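Local atomic coordinates of putative arylalkylamine N-Acetyltransferase 7 (Aedes aegypti, PDB entry 4FD7), a protein that probably transfers an acetyl group from acetyl-CoA to the amine of an arylalkylamine, as a member of the GNAT family of N-acetyltransferases. Residues T186-P191 / V200-D205. Residues are numbered along the deposited sequence; the frame is centred on the assembly and turned at random.
Sequences TCFTGP and VGFQED
Phe188 turns the edge of its ring toward one face of Phe202, a T-shaped aromatic pair whose centroids lie 5.3 Å apart and whose planes meet at 76°. The leading edge is CE1 and CZ. CE1 approaches Phe202 CD2 to 4.0 Å, while CZ stands above the middle of the Phe202 ring, 4.1 Å from its plane. Both rings turn CG anti to their own carbonyl carbon (chi1 -61° in Phe188, -79° in Phe202), which carries each ring toward the other segment. Thr186, two residues before Phe188 on the same strand, lays its CG2 over the centre of one Phe188 ring face, 3.7 Å above the plane. Its OG1 is hydrogen-bonded to Arg172 NH1.

No hydrogen bond links the two segments; strand 229-236 lies between strands 183-188 and 203-209 in a three-stranded antiparallel sheet and hydrogen-bonds to both, pairing Phe188 with Lys231 and Asp205 with Tyr232. The chain between the segments is helix 191-200, opened by Gly190 as N-cap and closed by a Schellman motif at Gly201. Ala197 of this helix touches both phenylalanines, Leu169 of helix 164-170 packs on Phe188, and Leu235 on Phe202. The pair thus joins a strand end to the residue leading into the next strand, against the helix that connects them in this beta-alpha-beta crossover of the GNAT fold, whose two parallel strands are separated by strand 229-236. The link is wholly apolar and buried: its edge-to-face geometry probably adds a weak electrostatic attraction, between ring hydrogens of Phe188 and the pi cloud of Phe202, to the dispersion contact.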
ATOM      1  N   THR A 186       1.840  -4.413  -6.692  1.00 13.20           N
ATOM      2  CA  THR A 186       0.833  -3.611  -6.017  1.00 15.00           C
ATOM      3  C   THR A 186       0.065  -2.817  -7.054  1.00 14.43           C
ATOM      4  O   THR A 186       0.589  -2.539  -8.139  1.00 12.18           O
ATOM      5  CB  THR A 186       1.509  -2.709  -4.935  1.00 13.84           C
ATOM      6  OG1 THR A 186       1.830  -3.516  -3.794  1.00 13.65           O
ATOM      7  CG2 THR A 186       0.615  -1.554  -4.483  1.00 14.80           C
ATOM      8  N   CYS A 187      -1.195  -2.518  -6.762  1.00 13.73           N
ATOM      9  CA  CYS A 187      -1.949  -1.585  -7.588  1.00 13.90           C
ATOM     10  C   CYS A 187      -1.704  -0.183  -7.060  1.00 15.94           C
ATOM     11  O   CYS A 187      -2.122   0.143  -5.954  1.00 15.85           O
ATOM     12  CB  CYS A 187      -3.451  -1.893  -7.548  1.00 16.66           C
ATOM     13  SG  CYS A 187      -4.403  -0.703  -8.518  1.00 19.33           S
ATOM     14  N   PHE A 188      -0.980   0.622  -7.835  1.00 15.41           N
ATOM     15  CA  PHE A 188      -0.750   2.022  -7.521  1.00 18.22           C
ATOM     16  C   PHE A 188      -1.794   2.861  -8.249  1.00 19.67           C
ATOM     17  O   PHE A 188      -1.934   2.803  -9.478  1.00 19.52           O
ATOM     18  CB  PHE A 188       0.670   2.425  -7.886  1.00 16.76           C
ATOM     19  CG  PHE A 188       1.721   1.649  -7.143  1.00 17.40           C
ATOM     20  CD1 PHE A 188       2.308   0.510  -7.700  1.00 15.11           C
ATOM     21  CD2 PHE A 188       2.118   2.049  -5.883  1.00 17.01           C
ATOM     22  CE1 PHE A 188       3.276  -0.197  -7.000  1.00 16.64           C
ATOM     23  CE2 PHE A 188       3.090   1.339  -5.177  1.00 17.27           C
ATOM     24  CZ  PHE A 188       3.666   0.222  -5.740  1.00 15.48           C
ATOM     25  N   THR A 189      -2.538   3.633  -7.465  1.00 17.57           N
ATOM     26  CA  THR A 189      -3.809   4.159  -7.927  1.00 18.44           C
ATOM     27  C   THR A 189      -3.740   5.601  -8.393  1.00 18.61           C
ATOM     28  O   THR A 189      -4.613   6.062  -9.127  1.00 20.81           O
ATOM     29  CB  THR A 189      -4.840   4.057  -6.821  1.00 19.97           C
ATOM     30  OG1 THR A 189      -4.379   4.810  -5.689  1.00 19.38           O
ATOM     31  CG2 THR A 189      -5.043   2.598  -6.422  1.00 18.26           C
ATOM     32  N   GLY A 190      -2.711   6.320  -7.962  1.00 22.14           N
ATOM     33  CA  GLY A 190      -2.559   7.722  -8.312  1.00 24.10           C
ATOM     34  C   GLY A 190      -1.189   8.067  -8.863  1.00 24.19           C
ATOM     35  O   GLY A 190      -0.282   7.242  -8.834  1.00 24.59           O
ATOM     36  N   PRO A 191      -1.029   9.301  -9.349  1.00 25.74           N
ATOM     37  CA  PRO A 191       0.148   9.714 -10.123  1.00 27.71           C
ATOM     38  C   PRO A 191       1.444   9.731  -9.307  1.00 26.69           C
ATOM     39  O   PRO A 191       2.470   9.214  -9.758  1.00 28.22           O
ATOM     40  CB  PRO A 191      -0.223  11.130 -10.570  1.00 28.83           C
ATOM     41  CG  PRO A 191      -1.127  11.626  -9.521  1.00 29.73           C
ATOM     42  CD  PRO A 191      -1.943  10.429  -9.097  1.00 28.86           C
ATOM     43  N   VAL A 200      11.598   3.572  -7.258  1.00 21.64           N
ATOM     44  CA  VAL A 200      12.157   2.383  -6.592  1.00 20.04           C
ATOM     45  C   VAL A 200      12.585   1.271  -7.572  1.00 21.43           C
ATOM     46  O   VAL A 200      13.403   0.404  -7.249  1.00 22.24           O
ATOM     47  CB  VAL A 200      11.167   1.853  -5.530  1.00 19.06           C
ATOM     48  CG1 VAL A 200      11.568   0.474  -4.997  1.00 20.01           C
ATOM     49  CG2 VAL A 200      11.084   2.849  -4.382  1.00 18.98           C
ATOM     50  N   GLY A 201      12.048   1.309  -8.783  1.00 20.37           N
ATOM     51  CA  GLY A 201      12.342   0.280  -9.756  1.00 20.60           C
ATOM     52  C   GLY A 201      11.214  -0.688 -10.060  1.00 18.86           C
ATOM     53  O   GLY A 201      11.459  -1.730 -10.665  1.00 20.42           O
ATOM     54  N   PHE A 202       9.987  -0.366  -9.644  1.00 18.67           N
ATOM     55  CA  PHE A 202       8.821  -1.147 -10.063  1.00 16.64           C
ATOM     56  C   PHE A 202       8.591  -0.950 -11.561  1.00 17.46           C
ATOM     57  O   PHE A 202       8.816   0.143 -12.088  1.00 19.37           O
ATOM     58  CB  PHE A 202       7.548  -0.704  -9.331  1.00 15.59           C
ATOM     59  CG  PHE A 202       7.411  -1.236  -7.933  1.00 13.89           C
ATOM     60  CD1 PHE A 202       8.087  -0.635  -6.874  1.00 16.14           C
ATOM     61  CD2 PHE A 202       6.566  -2.305  -7.664  1.00 13.37           C
ATOM     62  CE1 PHE A 202       7.940  -1.108  -5.569  1.00 15.64           C
ATOM     63  CE2 PHE A 202       6.423  -2.796  -6.354  1.00 14.78           C
ATOM     64  CZ  PHE A 202       7.107  -2.189  -5.306  1.00 14.75           C
ATOM     65  N   GLN A 203       8.124  -2.001 -12.230  1.00 15.92           N
ATOM     66  CA  GLN A 203       7.775  -1.936 -13.644  1.00 17.02           C
ATOM     67  C   GLN A 203       6.263  -2.021 -13.825  1.00 17.79           C
ATOM     68  O   GLN A 203       5.574  -2.683 -13.049  1.00 15.85           O
ATOM     69  CB  GLN A 203       8.401  -3.104 -14.406  1.00 18.44           C
ATOM     70  CG  GLN A 203       7.864  -4.460 -13.961  1.00 18.72           C
ATOM     71  CD  GLN A 203       7.849  -5.493 -15.066  1.00 21.28           C
ATOM     72  OE1 GLN A 203       6.781  -5.945 -15.487  1.00 23.41           O
ATOM     73  NE2 GLN A 203       9.031  -5.892 -15.528  1.00 22.31           N
ATOM     74  N   GLU A 204       5.750  -1.388 -14.872  1.00 17.83           N
ATOM     75  CA  GLU A 204       4.317  -1.420 -15.147  1.00 19.08           C
ATOM     76  C   GLU A 204       3.897  -2.774 -15.714  1.00 18.72           C
ATOM     77  O   GLU A 204       4.423  -3.193 -16.755  1.00 20.85           O
ATOM     78  CB  GLU A 204       3.942  -0.294 -16.121  1.00 18.71           C
ATOM     79  CG  GLU A 204       4.373   1.076 -15.614  1.00 23.72           C
ATOM     80  CD  GLU A 204       3.719   2.242 -16.339  1.00 28.72           C
ATOM     81  OE1 GLU A 204       2.914   2.003 -17.276  1.00 29.44           O
ATOM     82  OE2 GLU A 204       4.013   3.401 -15.946  1.00 27.29           O
ATOM     83  N   ASP A 205       2.976  -3.457 -15.028  1.00 17.39           N
ATOM     84  CA  ASP A 205       2.453  -4.743 -15.495  1.00 16.65           C
ATOM     85  C   ASP A 205       1.225  -4.475 -16.332  1.00 18.44           C
ATOM     86  O   ASP A 205       1.038  -5.034 -17.425  1.00 16.93           O
ATOM     87  CB  ASP A 205       1.990  -5.627 -14.338  1.00 17.76           C
ATOM     88  CG  ASP A 205       2.990  -5.721 -13.214  1.00 18.54           C
ATOM     89  OD1 ASP A 205       4.060  -6.332 -13.408  1.00 16.83           O
ATOM     90  OD2 ASP A 205       2.664  -5.222 -12.110  1.00 16.98           O
TER